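PDB 7CMJ: hypoxanthine phosphoribosyltransferase from Leishmania donovani, which transfers the 5-phosphoribosyl group from phosphoribosyl pyrophosphate to hypoxanthine or guanine, making IMP or GMP in the purine salvage pathway. Local coordinates for residues A[84-96]-A[104-116]. Residues are numbered along the deposited sequence; the frame is centred on the assembly and turned at random.
Sequences VPVKVEFICASSY and GQVRMLLDVRDSV. With PO4 (phosphate ion), chain J.
The Tyr96 ring meets 104-116 with its CD2-CE2 edge near Gln105 O, which lies close to the ring plane, while the backbone of Val106 and Arg107 approaches obliquely; its OH bonds Val112 O of the second subunit. Within this chain, 107-110 is the outermost strand of the mixed sheet of the phosphoribosyltransferase fold and runs antiparallel to 86-94. The carboxylate of Glu89 is gripped from above its plane by two backbone amides: Arg113 N to OE2 (2.8 Å, nearly straight at 162°) and Asp114 N to OE1 (3.0 Å). A bend at chi2 (-72°) turns the Glu89 carboxylate toward these amides; nearer the backbone, Glu89 CB packs against Val112 CG1. Asp114 OD2 also lies near Glu89 OE1, which forms a salt bridge with Lys66 of the third subunit. The guanidinium of Arg113 turns its edge to a phosphate ion, both NH1 and NH2 bonding O2, and NH1 pairs with Glu188 of the third subunit.

Between these ends, Ser94 and Arg107 exchange two backbone bonds. A classic bulge follows, with Leu109 and Leu110 both facing Cys92. On one face Ala93 CB meets Val106 CG2 at 3.5 Å and Met108 SD borders Ile91 CB; on the other, Cys92 CB packs on Leu110 CB. At the bulge Cys92 O accepts twice, from Leu109 N at 2.6 Å and Leu110 N at 3.1 Å.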
loop_
_atom_site.group_PDB
_atom_site.type_symbol
_atom_site.label_atom_id
_atom_site.label_comp_id
_atom_site.label_asym_id
_atom_site.label_seq_id
_atom_site.Cartn_x
_atom_site.Cartn_y
_atom_site.Cartn_z
ATOM N N VAL A 84 16.497 15.020 -22.200
ATOM C CA VAL A 84 15.476 15.477 -21.266
ATOM C C VAL A 84 15.737 14.835 -19.909
ATOM O O VAL A 84 15.852 13.603 -19.834
ATOM C CB VAL A 84 14.069 15.132 -21.770
ATOM C CG1 VAL A 84 13.073 15.166 -20.606
ATOM C CG2 VAL A 84 13.681 16.103 -22.863
ATOM N N PRO A 85 15.860 15.618 -18.836
ATOM C CA PRO A 85 16.055 15.016 -17.509
ATOM C C PRO A 85 14.759 14.397 -17.004
ATOM O O PRO A 85 13.693 15.018 -17.066
ATOM C CB PRO A 85 16.514 16.196 -16.643
ATOM C CG PRO A 85 16.100 17.435 -17.407
ATOM C CD PRO A 85 16.086 17.075 -18.845
ATOM N N VAL A 86 14.863 13.168 -16.485
ATOM C CA VAL A 86 13.714 12.370 -16.049
ATOM C C VAL A 86 13.837 11.945 -14.580
ATOM O O VAL A 86 14.935 11.829 -14.028
ATOM C CB VAL A 86 13.567 11.134 -16.972
ATOM C CG1 VAL A 86 12.679 10.067 -16.370
ATOM C CG2 VAL A 86 13.026 11.566 -18.291
ATOM N N LYS A 87 12.690 11.754 -13.935
ATOM C CA LYS A 87 12.559 10.881 -12.773
ATOM C C LYS A 87 11.374 9.953 -13.018
ATOM O O LYS A 87 10.501 10.241 -13.846
ATOM C CB LYS A 87 12.367 11.672 -11.471
ATOM C CG LYS A 87 13.559 12.532 -11.147
ATOM C CD LYS A 87 13.559 13.055 -9.730
ATOM C CE LYS A 87 14.859 13.761 -9.413
ATOM N NZ LYS A 87 14.663 14.796 -8.366
ATOM N N VAL A 88 11.346 8.824 -12.314
ATOM C CA VAL A 88 10.298 7.825 -12.517
ATOM C C VAL A 88 9.590 7.519 -11.203
ATOM O O VAL A 88 10.228 7.172 -10.200
ATOM C CB VAL A 88 10.848 6.525 -13.124
ATOM C CG1 VAL A 88 9.692 5.701 -13.692
ATOM C CG2 VAL A 88 11.896 6.820 -14.185
ATOM N N GLU A 89 8.272 7.587 -11.232
ATOM C CA GLU A 89 7.449 7.154 -10.118
ATOM C C GLU A 89 6.467 6.100 -10.604
ATOM O O GLU A 89 6.052 6.104 -11.766
ATOM C CB GLU A 89 6.711 8.334 -9.499
ATOM C CG GLU A 89 7.639 9.338 -8.835
ATOM C CD GLU A 89 8.245 8.809 -7.540
ATOM O OE1 GLU A 89 9.172 9.466 -7.025
ATOM O OE2 GLU A 89 7.807 7.738 -7.038
ATOM N N PHE A 90 6.117 5.180 -9.716
ATOM C CA PHE A 90 5.170 4.125 -10.041
ATOM C C PHE A 90 3.945 4.231 -9.154
ATOM O O PHE A 90 4.047 4.526 -7.957
ATOM C CB PHE A 90 5.799 2.756 -9.881
ATOM C CG PHE A 90 7.094 2.616 -10.605
ATOM C CD1 PHE A 90 7.150 1.969 -11.839
ATOM C CD2 PHE A 90 8.264 3.148 -10.068
ATOM C CE1 PHE A 90 8.334 1.852 -12.510
ATOM C CE2 PHE A 90 9.460 3.028 -10.736
ATOM C CZ PHE A 90 9.495 2.379 -11.964
ATOM N N ILE A 91 2.785 3.998 -9.746
ATOM C CA ILE A 91 1.569 3.831 -8.972
ATOM C C ILE A 91 0.934 2.514 -9.380
ATOM O O ILE A 91 1.184 1.981 -10.461
ATOM C CB ILE A 91 0.586 5.001 -9.149
ATOM C CG1 ILE A 91 0.035 5.041 -10.565
ATOM C CG2 ILE A 91 1.264 6.323 -8.822
ATOM C CD1 ILE A 91 -1.139 6.021 -10.676
ATOM N N CYS A 92 0.130 1.971 -8.480
ATOM C CA CYS A 92 -0.566 0.724 -8.756
ATOM C C CYS A 92 -1.940 0.812 -8.119
ATOM O O CYS A 92 -2.059 1.117 -6.932
ATOM C CB CYS A 92 0.206 -0.492 -8.229
ATOM S SG CYS A 92 -0.456 -2.102 -8.763
ATOM N N ALA A 93 -2.968 0.581 -8.913
ATOM C CA ALA A 93 -4.322 0.702 -8.424
ATOM C C ALA A 93 -5.104 -0.555 -8.762
ATOM O O ALA A 93 -4.923 -1.157 -9.827
ATOM C CB ALA A 93 -5.006 1.930 -8.999
ATOM N N SER A 94 -5.956 -0.955 -7.832
ATOM C CA SER A 94 -6.826 -2.103 -8.001
ATOM C C SER A 94 -8.235 -1.599 -8.294
ATOM O O SER A 94 -8.641 -0.541 -7.802
ATOM C CB SER A 94 -6.758 -2.981 -6.740
ATOM O OG SER A 94 -7.978 -3.628 -6.430
ATOM N N SER A 95 -8.960 -2.319 -9.139
ATOM C CA SER A 95 -10.342 -1.945 -9.414
ATOM C C SER A 95 -11.256 -2.365 -8.277
ATOM O O SER A 95 -10.965 -3.307 -7.536
ATOM C CB SER A 95 -10.832 -2.585 -10.705
ATOM O OG SER A 95 -10.246 -1.927 -11.806
ATOM N N TYR A 96 -12.382 -1.671 -8.149
ATOM C CA TYR A 96 -13.365 -2.035 -7.135
ATOM C C TYR A 96 -14.413 -2.978 -7.728
ATOM O O TYR A 96 -14.709 -2.947 -8.924
ATOM C CB TYR A 96 -14.051 -0.796 -6.534
ATOM C CG TYR A 96 -13.156 0.111 -5.704
ATOM C CD1 TYR A 96 -12.870 -0.174 -4.376
ATOM C CD2 TYR A 96 -12.617 1.272 -6.252
ATOM C CE1 TYR A 96 -12.055 0.669 -3.618
ATOM C CE2 TYR A 96 -11.818 2.114 -5.507
ATOM C CZ TYR A 96 -11.531 1.810 -4.194
ATOM O OH TYR A 96 -10.721 2.663 -3.469
ATOM N N GLY A 104 -15.066 6.376 -11.850
ATOM C CA GLY A 104 -13.883 5.651 -12.258
ATOM C C GLY A 104 -12.830 5.522 -11.191
ATOM O O GLY A 104 -11.655 5.289 -11.509
ATOM N N GLN A 105 -13.209 5.667 -9.921
ATOM C CA GLN A 105 -12.207 5.627 -8.869
ATOM C C GLN A 105 -11.611 4.230 -8.763
ATOM O O GLN A 105 -12.245 3.221 -9.096
ATOM C CB GLN A 105 -12.791 6.070 -7.531
ATOM C CG GLN A 105 -13.965 5.235 -7.055
ATOM C CD GLN A 105 -14.658 5.858 -5.866
ATOM O OE1 GLN A 105 -14.363 5.543 -4.719
ATOM N NE2 GLN A 105 -15.557 6.774 -6.137
ATOM N N VAL A 106 -10.353 4.193 -8.339
ATOM C CA VAL A 106 -9.629 2.958 -8.105
ATOM C C VAL A 106 -8.894 3.086 -6.784
ATOM O O VAL A 106 -8.545 4.189 -6.337
ATOM C CB VAL A 106 -8.636 2.638 -9.244
ATOM C CG1 VAL A 106 -9.383 2.131 -10.449
ATOM C CG2 VAL A 106 -7.826 3.881 -9.597
ATOM N N ARG A 107 -8.649 1.938 -6.164
ATOM C CA ARG A 107 -7.944 1.905 -4.894
ATOM C C ARG A 107 -6.445 1.993 -5.156
ATOM O O ARG A 107 -5.841 1.062 -5.694
ATOM C CB ARG A 107 -8.322 0.647 -4.119
ATOM C CG ARG A 107 -7.622 0.512 -2.793
ATOM C CD ARG A 107 -7.960 -0.803 -2.142
ATOM N NE ARG A 107 -7.830 -0.739 -0.685
ATOM C CZ ARG A 107 -8.247 -1.692 0.140
ATOM N NH1 ARG A 107 -8.817 -2.780 -0.359
ATOM N NH2 ARG A 107 -8.095 -1.561 1.455
ATOM N N MET A 108 -5.853 3.118 -4.774
ATOM C CA MET A 108 -4.406 3.262 -4.803
ATOM C C MET A 108 -3.756 2.238 -3.883
ATOM O O MET A 108 -4.000 2.238 -2.673
ATOM C CB MET A 108 -4.015 4.669 -4.376
ATOM C CG MET A 108 -2.774 5.162 -5.079
ATOM S SD MET A 108 -2.831 5.004 -6.898
ATOM C CE MET A 108 -4.343 5.880 -7.389
ATOM N N LEU A 109 -2.927 1.365 -4.460
ATOM C CA LEU A 109 -2.082 0.468 -3.681
ATOM C C LEU A 109 -0.653 0.960 -3.575
ATOM O O LEU A 109 0.070 0.550 -2.653
ATOM C CB LEU A 109 -2.073 -0.945 -4.280
ATOM C CG LEU A 109 -3.423 -1.540 -4.655
ATOM C CD1 LEU A 109 -3.238 -2.970 -5.126
ATOM C CD2 LEU A 109 -4.388 -1.476 -3.480
ATOM N N LEU A 110 -0.230 1.827 -4.490
ATOM C CA LEU A 110 1.112 2.393 -4.425
ATOM C C LEU A 110 1.019 3.807 -4.953
ATOM O O LEU A 110 0.647 4.016 -6.113
ATOM C CB LEU A 110 2.123 1.583 -5.227
ATOM C CG LEU A 110 3.547 2.154 -5.203
ATOM C CD1 LEU A 110 4.102 2.003 -3.799
ATOM C CD2 LEU A 110 4.444 1.429 -6.216
ATOM N N ASP A 111 1.362 4.751 -4.092
ATOM C CA ASP A 111 1.435 6.167 -4.411
ATOM C C ASP A 111 2.896 6.546 -4.657
ATOM O O ASP A 111 3.825 5.784 -4.360
ATOM C CB ASP A 111 0.823 6.974 -3.264
ATOM C CG ASP A 111 0.470 8.388 -3.651
ATOM O OD1 ASP A 111 0.055 9.140 -2.741
ATOM O OD2 ASP A 111 0.596 8.755 -4.842
ATOM N N VAL A 112 3.103 7.739 -5.215
ATOM C CA VAL A 112 4.455 8.143 -5.602
ATOM C C VAL A 112 5.341 8.327 -4.364
ATOM O O VAL A 112 4.870 8.703 -3.282
ATOM C CB VAL A 112 4.409 9.425 -6.457
ATOM C CG1 VAL A 112 3.760 9.135 -7.789
ATOM C CG2 VAL A 112 3.632 10.507 -5.744
ATOM N N ARG A 113 6.649 8.062 -4.532
ATOM C CA ARG A 113 7.639 8.186 -3.457
ATOM C C ARG A 113 8.117 9.623 -3.260
ATOM O O ARG A 113 8.458 10.013 -2.137
ATOM C CB ARG A 113 8.835 7.268 -3.752
ATOM C CG ARG A 113 10.066 7.445 -2.859
ATOM C CD ARG A 113 11.337 6.866 -3.512
ATOM N NE ARG A 113 11.324 5.398 -3.528
ATOM C CZ ARG A 113 12.282 4.622 -4.039
ATOM N NH1 ARG A 113 13.363 5.161 -4.595
ATOM N NH2 ARG A 113 12.153 3.295 -3.990
ATOM N N ASP A 114 8.183 10.409 -4.326
ATOM C CA ASP A 114 8.528 11.819 -4.238
ATOM C C ASP A 114 7.265 12.660 -4.325
ATOM O O ASP A 114 6.354 12.349 -5.098
ATOM C CB ASP A 114 9.476 12.248 -5.360
ATOM C CG ASP A 114 10.832 11.569 -5.295
ATOM O OD1 ASP A 114 11.302 11.246 -4.182
ATOM O OD2 ASP A 114 11.429 11.378 -6.380
ATOM N N SER A 115 7.212 13.721 -3.520
ATOM C CA SER A 115 6.252 14.784 -3.756
ATOM C C SER A 115 6.367 15.263 -5.196
ATOM O O SER A 115 7.464 15.338 -5.757
ATOM C CB SER A 115 6.505 15.957 -2.808
ATOM O OG SER A 115 5.858 17.142 -3.267
ATOM N N VAL A 116 5.233 15.591 -5.798
ATOM C CA VAL A 116 5.259 16.131 -7.146
ATOM C C VAL A 116 4.699 17.550 -7.177
ATOM O O VAL A 116 4.332 18.046 -8.230
ATOM C CB VAL A 116 4.524 15.200 -8.132
ATOM C CG1 VAL A 116 5.241 13.853 -8.231
ATOM C CG2 VAL A 116 3.064 15.002 -7.726
HETATM P P PO4 J . 15.768 2.087 -5.406
HETATM O O1 PO4 J . 15.750 1.263 -4.143
HETATM O O2 PO4 J . 14.363 2.367 -5.843
HETATM O O3 PO4 J . 16.438 1.257 -6.466
HETATM O O4 PO4 J . 16.515 3.391 -5.203
HETATM O O HOH W 1 13.479 13.701 -5.940
HETATM O O HOH W 2 -13.011 0.395 -10.101
#